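PDB 6CN7: aerobactin synthase IucC from Klebsiella pneumoniae, which probably catalyses the ATP-dependent attachment of a second N-acetyl-N-hydroxylysine to citryl-N-acetyl-N-hydroxylysine, completing the iron-chelating siderophore aerobactin. Local coordinates for residues H5-F10 with Q110-R115; A21-E24 with V28-A31; D122-D127 with I384-D389; L260-N265 with I352-P357; A312-S317 with L410-C415. The protein carries 5 engineered substitutions. One frame throughout, in Å; residues are numbered along the deposited sequence.

Contact 1 of 5, residues H5-F10 with Q110-R115; sequences HKDWDF and QLLKAR
Leu112 reaches from helix 91-114 to helix 4-25 and meets Asp7 and Phe10, one turn apart on that helix. The close part of the contact is on Asp7. Leu112 CD2 lies 3.4 Å from Asp7 OD1 and 3.6 Å from Asp7 CB, so this one methyl sits against both the CB and the carboxylate of Asp7. Asp7 CG stands beside its backbone N (chi1 -67°), which turns the carboxylate toward the second helix; outside the two segments, OD2 pairs with Arg116, just past the end of helix 91-114.

Toward Phe10 the fit is looser. Leu112 CD2 is 4.1 Å from Phe10 CD2, and Leu112 CD1 keeps the same 4.1 Å from Phe10 CE2, both methyls meeting the ring at a slant. No hydrogen bond links the two segments. Lys6 and Lys113, flanking the contact, are modelled only to CB, consistent with mobile ends in solvent. Trp8, pointing away from 110-115, packs farther back along the same helix on Leu105 and Leu109, and touches Glu241 of the second subunit. Leu112 thus makes one part of a longer surface helix-helix packing in the N-terminal region, which Asp7 continues on Leu109 and Trp8 on both leucines.

Contact 2 of 5, residues A21-E24 with V28-A31; sequences AELE and VFHA
Glu24, Leu23 and Phe29 bury the most surface where the chain leaves helix 4-25 and doubles back along its last turn. Glu24 has its CG anti to the backbone N (chi1 -158°), and its chain then bends at chi2 to carry the carboxylate alongside the returning loop. OE2 accepts a nearly straight bond from Ala31 N at 2.9 Å (169° at the hydrogen), using the lone pair directed away from OE1. The same oxygen pairs with Arg54, so a backbone N-H and a positive charge both hold it, which would favour the ionised form. Nearer the backbone, Glu24 CA makes a CH...O contact of 3.4 Å with Phe29 O.

Leu23 works on the apolar side. Its CB lies 3.6 Å from Phe29 CZ, while its CD2 meets Val28 CG2 at 3.9 Å. Phe29 has CG placed between its backbone N and carbonyl carbon (chi1 38°), and this folds the ring back under the helix end, where Leu83, Ile41 and Leu43 also pack against it.

Leu23 O is bound by Val28 N at 2.9 Å, five residues on. This 6→1 backbone bond, with the apolar pair Leu23 and Val28 closed across it, is what is expected of a Schellman-type helix end and is consistent with one here.

Contact 3 of 5, residues D122-D127 with I384-D389; sequences DLIDLD and IGAYID
Ile124 sets its two branches against two consecutive residues of helix 383-391: CG2 over the ring of Tyr387 and CD1 against the methyl of Ala386. Ile124 and Tyr387 lie alongside each other, pointing opposite ways, each reaching toward the other's backbone. Ile124 CG2 stands 3.7 Å from the ring centroid and 28° off the ring normal, a CH-pi contact over one face. It is displaced toward the phenol end of the ring: the distance from Ile124 CG2 to Tyr387 CZ is 3.3 Å, and that to Tyr387 OH is 3.4 Å. The second branch leaves Ile124 between the backbone N and the carbonyl carbon (chi1 59°) and then extends, which brings CD1 to 3.5 Å from Ala386 CB. The two branches of the isoleucine therefore touch neighbouring residues of the helix, CG2 the ring and CD1 the methyl.

The contact packs the end of the short helix 120-124 onto helix 383-391, far apart in sequence, with no hydrogen bond between the segments. Beside this apolar packing, Asp125 forms a salt bridge with Arg390, a polar tie between the same two elements. Tyr387 also packs on Thr372 and on Trp398 of helix 395-417. A bound MES molecule, probably from the crystallisation liquor, lies about 4 Å from the tyrosine side chain and may mark a pocket.

Contact 4 of 5, residues L260-N265 with I352-P357; sequences LRTLTN and IWRENP
Thr262 and Arg354 face each other across one intervening strand, their CA atoms 8.4 Å apart, and the two strands run in the same direction, with the Thr264 and Asn356 CA atoms still at 8.2 Å. No backbone bond joins the segments directly, so side chains alone make the contact. The side chain of Arg354 leaves beside its backbone N, then extends from CG to NE, and crosses that of Thr262 at about a right angle. Thr262 OG1 sits over one face of the guanidinium, 3.5 Å from Arg354 NH2 and 4.0 Å from Arg354 CZ. An approach from above the plane gives a poor angle for hydrogen bonding, and the hydroxyl is not bonded to the arginine. The guanidinium finds its charge partner in Asp444, which forms a salt bridge with NH1; Glu324 adds a long, weak ion pair at NE.

The second pair is looser: Thr264 CG2 approaches Asn356 ND2 at 4.4 Å. The polar ends of this pair are used by others, Thr264 OG1 bonding to Gln257 and Asn356 OD1 to the backbone of Cys358.

Strand 272-275 lies between, antiparallel to both neighbours: backbone hydrogen bonds link Leu263 to Ile274 on one side and Ile352 to Lys275 on the other. Farther out in the large antiparallel sheet, strand 252-256 borders 262-265 and strand 326-330 borders 350-355.

Contact 5 of 5, residues A312-S317 with L410-C415; sequences ATLKQS and LYHLLC
His412 projects from helix 395-417 onto the short helix 312-317, and its imidazole is met by Thr313 over one face and by Leu314 at the edge. From CB the side chain departs with CG anti to the backbone N (chi1 176°), a direction that carries the ring straight across to the other helix. CG itself lies under Thr313 CG2, at 3.8 Å. On one branch, ND1 is 4.0 Å from Thr313 CG2 and is hydrogen-bonded to Tyr519 OH of helix 505-521. On the other, CD2 meets Leu314 CG at 3.6 Å, the leucine approaching in the plane of the ring.

Thr313 CB stands over the face, 3.7 Å from the centroid and 18° off the normal, offset toward the rim, a CH-pi contact. The arrangement belongs to helix-helix packing with a buried histidine at the interface, and it brings the IucA/IucC family region, which contains 312-317, against the FhuF-like region, which contains 410-415. At the far end of the ring, CE1 comes to 3.8 Å from Thr313 OG1, the hydroxyl being hydrogen-bonded to His523. His412 NE2 lies 3.5 Å from Thr313 CB. The same nitrogen is hydrogen-bonded to Asp311, just before the short helix.

With both ring nitrogens engaged, the rotation of the imidazole is fixed, and the nearby carboxylate of Asp311 would tend to favour a protonated NE2. While Asp311 OD2 binds His412 NE2, its OD1 accepts from Leu314 N at the start of the helix that carries Thr313 and Leu314.

From the N terminus, helix 4-25 enters contact 1 near its beginning and contact 2 at its end. Contact 2 closes a very short loop into the first small sheet, and it lies within the longer loop that contact 1 closes at helix 91-114. Helix 120-124 follows and opens contact 3, whose residue Leu123 packs on Arg115 of contact 1; its loop shuts only at helix 383-391 and encloses contact 4, formed within the large antiparallel sheet. Contact 5 begins at 312-317 and ends on helix 395-417, so it crosses both contact 3 and contact 4. Together these crossings interleave the sheet region with the C-terminal helices.

Contact 1 of 5, residues H5-F10 with Q110-R115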
# COMPACT_ATOMS: atom_id res chain seq x y z
N HIS A 5 19.67 23.07 4.44
CA HIS A 5 20.81 22.75 3.59
C HIS A 5 21.98 22.22 4.41
O HIS A 5 22.72 21.33 3.96
CB HIS A 5 21.24 23.98 2.79
N LYS A 6 22.17 22.74 5.63
CA LYS A 6 23.28 22.29 6.46
C LYS A 6 23.14 20.82 6.83
O LYS A 6 24.11 20.06 6.81
CB LYS A 6 23.38 23.15 7.72
N ASP A 7 21.92 20.39 7.17
CA ASP A 7 21.70 19.01 7.58
C ASP A 7 21.78 18.06 6.39
O ASP A 7 22.28 16.94 6.51
CB ASP A 7 20.35 18.87 8.27
CG ASP A 7 20.30 19.60 9.60
OD1 ASP A 7 21.38 19.90 10.16
OD2 ASP A 7 19.18 19.88 10.08
N TRP A 8 21.29 18.50 5.23
CA TRP A 8 21.31 17.65 4.04
C TRP A 8 22.74 17.31 3.64
O TRP A 8 23.02 16.19 3.20
CB TRP A 8 20.57 18.33 2.90
CG TRP A 8 20.55 17.55 1.63
CD1 TRP A 8 21.18 17.86 0.46
CD2 TRP A 8 19.85 16.32 1.39
NE1 TRP A 8 20.92 16.90 -0.49
CE2 TRP A 8 20.11 15.94 0.06
CE3 TRP A 8 19.04 15.49 2.18
CZ2 TRP A 8 19.59 14.78 -0.50
CZ3 TRP A 8 18.53 14.34 1.62
CH2 TRP A 8 18.80 14.00 0.29
N ASP A 9 23.67 18.26 3.79
CA ASP A 9 25.06 17.99 3.44
C ASP A 9 25.72 17.10 4.48
O ASP A 9 26.51 16.21 4.13
CB ASP A 9 25.83 19.30 3.30
CG ASP A 9 27.30 19.08 3.04
OD1 ASP A 9 27.65 18.60 1.94
OD2 ASP A 9 28.11 19.37 3.95
N PHE A 10 25.43 17.32 5.76
CA PHE A 10 26.02 16.49 6.80
C PHE A 10 25.59 15.04 6.66
O PHE A 10 26.41 14.12 6.79
CB PHE A 10 25.63 17.03 8.18
CG PHE A 10 26.16 16.20 9.32
CD1 PHE A 10 27.45 16.40 9.80
CD2 PHE A 10 25.37 15.24 9.93
CE1 PHE A 10 27.94 15.64 10.84
CE2 PHE A 10 25.85 14.48 10.98
CZ PHE A 10 27.14 14.68 11.44
N GLN A 110 15.87 12.63 10.41
CA GLN A 110 15.05 12.60 11.62
C GLN A 110 15.91 12.48 12.87
O GLN A 110 15.72 13.21 13.85
CB GLN A 110 14.05 11.45 11.55
CG GLN A 110 13.10 11.39 12.73
CD GLN A 110 12.24 12.63 12.85
OE1 GLN A 110 11.87 13.24 11.84
NE2 GLN A 110 11.94 13.02 14.08
N LEU A 111 16.87 11.55 12.85
CA LEU A 111 17.73 11.37 14.01
C LEU A 111 18.54 12.63 14.30
O LEU A 111 18.75 12.99 15.47
CB LEU A 111 18.67 10.17 13.79
CG LEU A 111 17.97 8.82 13.64
CD1 LEU A 111 18.96 7.73 13.25
CD2 LEU A 111 17.25 8.44 14.92
N LEU A 112 18.99 13.31 13.26
CA LEU A 112 19.74 14.55 13.45
C LEU A 112 18.87 15.61 14.12
O LEU A 112 19.33 16.31 15.04
CB LEU A 112 20.26 15.05 12.10
CG LEU A 112 21.25 16.22 12.10
CD1 LEU A 112 22.50 15.90 12.90
CD2 LEU A 112 21.61 16.57 10.67
N LYS A 113 17.62 15.74 13.68
CA LYS A 113 16.72 16.71 14.29
C LYS A 113 16.37 16.32 15.73
O LYS A 113 16.35 17.18 16.62
CB LYS A 113 15.45 16.85 13.45
N ALA A 114 16.10 15.04 15.97
CA ALA A 114 15.65 14.60 17.29
C ALA A 114 16.77 14.57 18.32
O ALA A 114 16.49 14.62 19.52
CB ALA A 114 15.02 13.21 17.19
N ARG A 115 18.03 14.49 17.88
CA ARG A 115 19.17 14.40 18.79
C ARG A 115 19.92 15.72 18.93
O ARG A 115 21.02 15.73 19.48
CB ARG A 115 20.12 13.29 18.31
CG ARG A 115 19.53 11.90 18.48
CD ARG A 115 20.33 10.84 17.73
NE ARG A 115 21.72 10.78 18.18
CZ ARG A 115 22.54 9.75 17.95
NH1 ARG A 115 23.79 9.79 18.39
NH2 ARG A 115 22.11 8.68 17.29

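Contact 2 of 5, residues A21-E24 with V28-A31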
# COMPACT_ATOMS: atom_id res chain seq x y z
N ALA A 21 34.06 3.53 3.37
CA ALA A 21 34.87 2.82 4.35
C ALA A 21 34.53 1.33 4.39
O ALA A 21 35.43 0.49 4.45
CB ALA A 21 34.69 3.44 5.73
N GLU A 22 33.24 0.99 4.35
CA GLU A 22 32.85 -0.41 4.46
C GLU A 22 33.15 -1.17 3.17
O GLU A 22 33.63 -2.31 3.21
CB GLU A 22 31.37 -0.52 4.81
CG GLU A 22 30.92 -1.92 5.22
CD GLU A 22 31.52 -2.38 6.53
OE1 GLU A 22 31.85 -1.52 7.37
OE2 GLU A 22 31.66 -3.61 6.73
N LEU A 23 32.89 -0.55 2.01
CA LEU A 23 33.19 -1.22 0.75
C LEU A 23 34.69 -1.38 0.55
O LEU A 23 35.13 -2.33 -0.10
CB LEU A 23 32.59 -0.44 -0.42
CG LEU A 23 31.06 -0.45 -0.51
CD1 LEU A 23 30.58 0.55 -1.54
CD2 LEU A 23 30.53 -1.83 -0.84
N GLU A 24 35.50 -0.46 1.10
CA GLU A 24 36.95 -0.63 1.04
C GLU A 24 37.40 -1.73 1.97
O GLU A 24 38.35 -2.47 1.67
CB GLU A 24 37.64 0.70 1.38
CG GLU A 24 39.07 0.83 0.85
CD GLU A 24 40.12 0.31 1.82
OE1 GLU A 24 39.76 -0.08 2.96
OE2 GLU A 24 41.32 0.29 1.45
N VAL A 28 35.94 -4.29 -2.14
CA VAL A 28 35.36 -3.90 -3.42
C VAL A 28 36.32 -2.99 -4.17
O VAL A 28 36.40 -3.04 -5.41
CB VAL A 28 33.99 -3.23 -3.19
CG1 VAL A 28 33.42 -2.69 -4.51
CG2 VAL A 28 33.02 -4.22 -2.56
N PHE A 29 37.05 -2.15 -3.45
CA PHE A 29 38.14 -1.37 -4.01
C PHE A 29 39.14 -1.10 -2.89
O PHE A 29 38.85 -1.33 -1.71
CB PHE A 29 37.63 -0.07 -4.64
CG PHE A 29 36.52 0.59 -3.88
CD1 PHE A 29 36.73 1.10 -2.62
CD2 PHE A 29 35.25 0.70 -4.44
CE1 PHE A 29 35.70 1.70 -1.92
CE2 PHE A 29 34.22 1.31 -3.75
CZ PHE A 29 34.45 1.81 -2.49
N HIS A 30 40.32 -0.61 -3.26
CA HIS A 30 41.42 -0.42 -2.32
C HIS A 30 41.84 1.04 -2.30
O HIS A 30 42.16 1.61 -3.35
CB HIS A 30 42.61 -1.31 -2.68
CG HIS A 30 42.32 -2.78 -2.56
ND1 HIS A 30 41.67 -3.49 -3.55
CD2 HIS A 30 42.60 -3.66 -1.58
CE1 HIS A 30 41.56 -4.75 -3.17
NE2 HIS A 30 42.12 -4.88 -1.98
N ALA A 31 41.86 1.63 -1.11
CA ALA A 31 42.27 3.02 -0.96
C ALA A 31 43.79 3.12 -1.03
O ALA A 31 44.50 2.36 -0.38
CB ALA A 31 41.77 3.58 0.37

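Contact 3 of 5, residues D122-D127 with I384-D389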
# COMPACT_ATOMS: atom_id res chain seq x y z
N ASP A 122 23.06 13.56 28.33
CA ASP A 122 21.64 13.68 28.03
C ASP A 122 21.11 12.40 27.38
O ASP A 122 20.06 11.88 27.76
CB ASP A 122 21.39 14.88 27.11
CG ASP A 122 21.59 16.20 27.81
OD1 ASP A 122 21.74 16.20 29.05
OD2 ASP A 122 21.58 17.25 27.13
N LEU A 123 21.86 11.87 26.40
CA LEU A 123 21.34 10.76 25.60
C LEU A 123 21.18 9.49 26.43
O LEU A 123 20.23 8.73 26.22
CB LEU A 123 22.25 10.52 24.40
CG LEU A 123 22.11 11.57 23.29
CD1 LEU A 123 23.20 11.42 22.25
CD2 LEU A 123 20.73 11.51 22.63
N ILE A 124 22.10 9.24 27.37
CA ILE A 124 21.99 8.03 28.18
C ILE A 124 20.94 8.15 29.28
O ILE A 124 20.62 7.14 29.92
CB ILE A 124 23.35 7.65 28.81
CG1 ILE A 124 23.87 8.80 29.69
CG2 ILE A 124 24.34 7.30 27.72
CD1 ILE A 124 25.11 8.44 30.48
N ASP A 125 20.39 9.33 29.51
CA ASP A 125 19.34 9.53 30.50
C ASP A 125 17.94 9.47 29.90
O ASP A 125 16.96 9.63 30.65
CB ASP A 125 19.52 10.87 31.21
CG ASP A 125 20.58 10.80 32.28
OD1 ASP A 125 21.03 9.68 32.62
OD2 ASP A 125 20.98 11.87 32.79
N LEU A 126 17.80 9.25 28.60
CA LEU A 126 16.48 9.10 28.01
C LEU A 126 15.80 7.83 28.51
O LEU A 126 16.45 6.91 29.01
CB LEU A 126 16.55 9.06 26.48
CG LEU A 126 16.72 10.38 25.73
CD1 LEU A 126 18.04 10.95 26.03
CD2 LEU A 126 16.59 10.17 24.25
N ASP A 127 14.48 7.80 28.36
CA ASP A 127 13.75 6.55 28.52
C ASP A 127 14.37 5.49 27.63
O ASP A 127 14.72 5.75 26.47
CB ASP A 127 12.28 6.76 28.16
CG ASP A 127 11.48 5.47 28.24
OD1 ASP A 127 11.23 4.99 29.37
OD2 ASP A 127 11.10 4.94 27.18
N ILE A 384 29.63 5.75 25.32
CA ILE A 384 30.33 4.81 26.19
C ILE A 384 31.20 5.57 27.19
O ILE A 384 31.39 5.12 28.33
CB ILE A 384 31.16 3.82 25.35
CG1 ILE A 384 31.82 2.78 26.26
CG2 ILE A 384 32.18 4.56 24.49
CD1 ILE A 384 32.24 1.51 25.53
N GLY A 385 31.74 6.72 26.79
CA GLY A 385 32.46 7.56 27.73
C GLY A 385 31.57 8.16 28.79
O GLY A 385 32.00 8.37 29.93
N ALA A 386 30.31 8.45 28.45
CA ALA A 386 29.37 8.93 29.45
C ALA A 386 29.08 7.86 30.50
O ALA A 386 29.07 8.16 31.70
CB ALA A 386 28.07 9.38 28.77
N TYR A 387 28.85 6.62 30.06
CA TYR A 387 28.66 5.54 31.02
C TYR A 387 29.88 5.37 31.91
O TYR A 387 29.75 5.18 33.13
CB TYR A 387 28.37 4.23 30.27
CG TYR A 387 27.03 4.19 29.59
CD1 TYR A 387 25.85 4.30 30.32
CD2 TYR A 387 26.93 4.01 28.22
CE1 TYR A 387 24.62 4.26 29.71
CE2 TYR A 387 25.70 3.97 27.59
CZ TYR A 387 24.54 4.09 28.34
OH TYR A 387 23.31 4.05 27.73
N ILE A 388 31.08 5.45 31.33
CA ILE A 388 32.30 5.25 32.11
C ILE A 388 32.43 6.32 33.19
O ILE A 388 32.78 6.02 34.34
CB ILE A 388 33.52 5.22 31.18
CG1 ILE A 388 33.52 3.93 30.36
CG2 ILE A 388 34.82 5.37 31.97
CD1 ILE A 388 34.55 3.88 29.26
N ASP A 389 32.16 7.58 32.83
CA ASP A 389 32.27 8.65 33.81
C ASP A 389 31.33 8.42 34.99
O ASP A 389 31.71 8.66 36.14
CB ASP A 389 31.98 10.00 33.14
CG ASP A 389 32.97 10.33 32.05
OD1 ASP A 389 34.08 9.76 32.05
OD2 ASP A 389 32.65 11.17 31.18

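Contact 4 of 5, residues L260-N265 with I352-P357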
# COMPACT_ATOMS: atom_id res chain seq x y z
N LEU A 260 11.96 -3.95 14.12
CA LEU A 260 10.83 -3.51 13.31
C LEU A 260 9.61 -4.43 13.45
O LEU A 260 8.48 -3.94 13.52
CB LEU A 260 11.25 -3.40 11.84
CG LEU A 260 10.27 -2.70 10.90
CD1 LEU A 260 9.97 -1.28 11.35
CD2 LEU A 260 10.82 -2.70 9.48
N ARG A 261 9.83 -5.75 13.47
CA ARG A 261 8.72 -6.68 13.65
C ARG A 261 8.33 -6.86 15.11
O ARG A 261 7.19 -7.24 15.39
CB ARG A 261 9.08 -8.05 13.06
CG ARG A 261 9.07 -8.11 11.54
CD ARG A 261 9.40 -9.51 11.06
NE ARG A 261 8.44 -10.49 11.57
CZ ARG A 261 8.63 -11.80 11.60
NH1 ARG A 261 9.77 -12.32 11.14
NH2 ARG A 261 7.69 -12.60 12.08
N THR A 262 9.24 -6.60 16.04
CA THR A 262 8.96 -6.73 17.47
C THR A 262 8.62 -5.36 18.04
O THR A 262 9.36 -4.40 17.85
CB THR A 262 10.16 -7.33 18.21
OG1 THR A 262 10.52 -8.57 17.59
CG2 THR A 262 9.82 -7.58 19.67
N LEU A 263 7.49 -5.28 18.74
CA LEU A 263 6.95 -4.02 19.22
C LEU A 263 6.92 -3.99 20.74
O LEU A 263 6.71 -5.01 21.40
CB LEU A 263 5.53 -3.79 18.68
CG LEU A 263 5.29 -4.08 17.20
CD1 LEU A 263 3.82 -3.91 16.88
CD2 LEU A 263 6.14 -3.17 16.32
N THR A 264 7.14 -2.80 21.29
CA THR A 264 7.04 -2.55 22.72
C THR A 264 5.74 -1.80 23.02
O THR A 264 5.35 -0.91 22.26
CB THR A 264 8.24 -1.75 23.23
OG1 THR A 264 9.44 -2.48 22.98
CG2 THR A 264 8.12 -1.48 24.73
N ASN A 265 5.08 -2.18 24.11
CA ASN A 265 3.84 -1.52 24.51
C ASN A 265 4.17 -0.18 25.15
O ASN A 265 4.85 -0.13 26.19
CB ASN A 265 3.05 -2.41 25.47
CG ASN A 265 1.64 -1.91 25.68
OD1 ASN A 265 1.39 -0.71 25.75
ND2 ASN A 265 0.70 -2.84 25.79
N ILE A 352 3.79 -13.79 17.80
CA ILE A 352 4.75 -14.30 18.76
C ILE A 352 4.81 -13.34 19.94
O ILE A 352 4.92 -12.12 19.74
CB ILE A 352 6.15 -14.48 18.14
CG1 ILE A 352 6.11 -15.51 17.02
CG2 ILE A 352 7.17 -14.88 19.21
CD1 ILE A 352 7.38 -15.58 16.19
N TRP A 353 4.72 -13.87 21.15
CA TRP A 353 4.83 -13.08 22.37
C TRP A 353 6.19 -13.30 22.99
O TRP A 353 6.61 -14.45 23.19
CB TRP A 353 3.72 -13.44 23.35
CG TRP A 353 2.35 -13.10 22.85
CD1 TRP A 353 1.51 -13.91 22.13
CD2 TRP A 353 1.66 -11.85 23.01
NE1 TRP A 353 0.34 -13.24 21.84
CE2 TRP A 353 0.41 -11.98 22.37
CE3 TRP A 353 1.98 -10.64 23.64
CZ2 TRP A 353 -0.52 -10.94 22.34
CZ3 TRP A 353 1.05 -9.61 23.61
CH2 TRP A 353 -0.19 -9.77 22.96
N ARG A 354 6.89 -12.21 23.29
CA ARG A 354 8.25 -12.26 23.80
C ARG A 354 8.32 -11.64 25.19
O ARG A 354 7.53 -10.76 25.54
CB ARG A 354 9.23 -11.52 22.89
CG ARG A 354 9.72 -12.34 21.72
CD ARG A 354 10.87 -11.61 21.04
NE ARG A 354 11.36 -12.31 19.87
CZ ARG A 354 12.28 -11.81 19.04
NH1 ARG A 354 12.67 -12.52 17.99
NH2 ARG A 354 12.79 -10.61 19.26
N GLU A 355 9.28 -12.11 25.97
CA GLU A 355 9.50 -11.63 27.32
C GLU A 355 10.23 -10.30 27.28
O GLU A 355 11.32 -10.19 26.70
CB GLU A 355 10.29 -12.67 28.11
CG GLU A 355 10.08 -12.63 29.60
CD GLU A 355 10.72 -13.81 30.30
OE1 GLU A 355 11.23 -14.71 29.60
OE2 GLU A 355 10.72 -13.84 31.55
N ASN A 356 9.64 -9.28 27.89
CA ASN A 356 10.25 -7.96 27.98
C ASN A 356 11.32 -7.96 29.08
O ASN A 356 11.13 -8.60 30.12
CB ASN A 356 9.18 -6.90 28.29
CG ASN A 356 9.73 -5.49 28.34
OD1 ASN A 356 10.80 -5.23 28.89
ND2 ASN A 356 8.97 -4.55 27.78
N PRO A 357 12.45 -7.27 28.88
CA PRO A 357 13.46 -7.22 29.94
C PRO A 357 12.93 -6.85 31.32
O PRO A 357 13.41 -7.39 32.32
CB PRO A 357 14.44 -6.16 29.42
CG PRO A 357 14.37 -6.31 27.94
CD PRO A 357 12.95 -6.68 27.62

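Contact 5 of 5, residues A312-S317 with L410-C415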
# COMPACT_ATOMS: atom_id res chain seq x y z
N ALA A 312 27.22 -23.38 35.93
CA ALA A 312 27.74 -22.43 36.91
C ALA A 312 28.40 -21.23 36.22
O ALA A 312 28.22 -20.09 36.67
CB ALA A 312 28.73 -23.11 37.84
N THR A 313 29.15 -21.47 35.16
CA THR A 313 29.79 -20.37 34.44
C THR A 313 28.76 -19.39 33.91
O THR A 313 28.96 -18.17 33.97
CB THR A 313 30.66 -20.92 33.30
OG1 THR A 313 31.65 -21.79 33.84
CG2 THR A 313 31.34 -19.79 32.54
N LEU A 314 27.65 -19.90 33.37
CA LEU A 314 26.59 -19.03 32.87
C LEU A 314 25.76 -18.44 34.00
O LEU A 314 25.29 -17.30 33.89
CB LEU A 314 25.70 -19.81 31.90
CG LEU A 314 26.45 -20.40 30.70
CD1 LEU A 314 25.59 -21.39 29.94
CD2 LEU A 314 26.92 -19.28 29.77
N LYS A 315 25.57 -19.19 35.08
CA LYS A 315 24.92 -18.64 36.26
C LYS A 315 25.71 -17.46 36.81
O LYS A 315 25.13 -16.42 37.15
CB LYS A 315 24.77 -19.73 37.32
CG LYS A 315 23.87 -19.39 38.50
CD LYS A 315 23.66 -20.63 39.37
CE LYS A 315 22.81 -20.34 40.60
NZ LYS A 315 22.58 -21.57 41.41
N GLN A 316 27.03 -17.59 36.88
CA GLN A 316 27.87 -16.54 37.46
C GLN A 316 27.93 -15.30 36.58
O GLN A 316 28.13 -14.19 37.09
CB GLN A 316 29.27 -17.09 37.73
CG GLN A 316 29.31 -18.14 38.82
CD GLN A 316 30.62 -18.90 38.86
OE1 GLN A 316 31.49 -18.72 38.01
NE2 GLN A 316 30.77 -19.77 39.86
N SER A 317 27.78 -15.46 35.27
CA SER A 317 27.83 -14.30 34.38
C SER A 317 26.59 -13.43 34.50
O SER A 317 26.64 -12.25 34.13
CB SER A 317 27.99 -14.74 32.93
OG SER A 317 26.79 -15.31 32.43
N LEU A 410 28.71 -16.26 25.84
CA LEU A 410 28.51 -16.71 24.47
C LEU A 410 29.59 -17.70 24.05
O LEU A 410 29.30 -18.70 23.39
CB LEU A 410 28.48 -15.51 23.52
CG LEU A 410 27.32 -14.54 23.72
CD1 LEU A 410 27.50 -13.31 22.85
CD2 LEU A 410 25.99 -15.22 23.42
N TYR A 411 30.85 -17.43 24.41
CA TYR A 411 31.93 -18.34 24.05
C TYR A 411 31.84 -19.64 24.83
O TYR A 411 32.11 -20.72 24.29
CB TYR A 411 33.27 -17.67 24.28
CG TYR A 411 34.45 -18.43 23.73
CD1 TYR A 411 34.53 -18.77 22.39
CD2 TYR A 411 35.51 -18.80 24.55
CE1 TYR A 411 35.60 -19.47 21.88
CE2 TYR A 411 36.59 -19.50 24.06
CZ TYR A 411 36.64 -19.83 22.72
OH TYR A 411 37.71 -20.52 22.22
N HIS A 412 31.45 -19.57 26.11
CA HIS A 412 31.28 -20.77 26.91
C HIS A 412 30.14 -21.63 26.38
O HIS A 412 30.27 -22.85 26.25
CB HIS A 412 31.03 -20.39 28.37
CG HIS A 412 30.76 -21.55 29.27
ND1 HIS A 412 31.71 -22.50 29.58
CD2 HIS A 412 29.63 -21.92 29.92
CE1 HIS A 412 31.18 -23.40 30.39
NE2 HIS A 412 29.92 -23.08 30.61
N LEU A 413 29.00 -21.00 26.07
CA LEU A 413 27.89 -21.73 25.47
C LEU A 413 28.35 -22.50 24.24
O LEU A 413 27.97 -23.66 24.04
CB LEU A 413 26.76 -20.76 25.11
CG LEU A 413 25.49 -21.37 24.51
CD1 LEU A 413 24.83 -22.33 25.49
CD2 LEU A 413 24.52 -20.27 24.11
N LEU A 414 29.19 -21.88 23.41
CA LEU A 414 29.65 -22.52 22.18
C LEU A 414 30.58 -23.69 22.48
O LEU A 414 30.38 -24.81 21.98
CB LEU A 414 30.35 -21.50 21.29
CG LEU A 414 31.09 -22.06 20.06
CD1 LEU A 414 30.13 -22.80 19.14
CD2 LEU A 414 31.81 -20.95 19.32
N CYS A 415 31.62 -23.46 23.29
CA CYS A 415 32.65 -24.47 23.47
C CYS A 415 32.17 -25.67 24.28
O CYS A 415 32.64 -26.79 24.06
CB CYS A 415 33.88 -23.85 24.13
SG CYS A 415 34.63 -22.54 23.16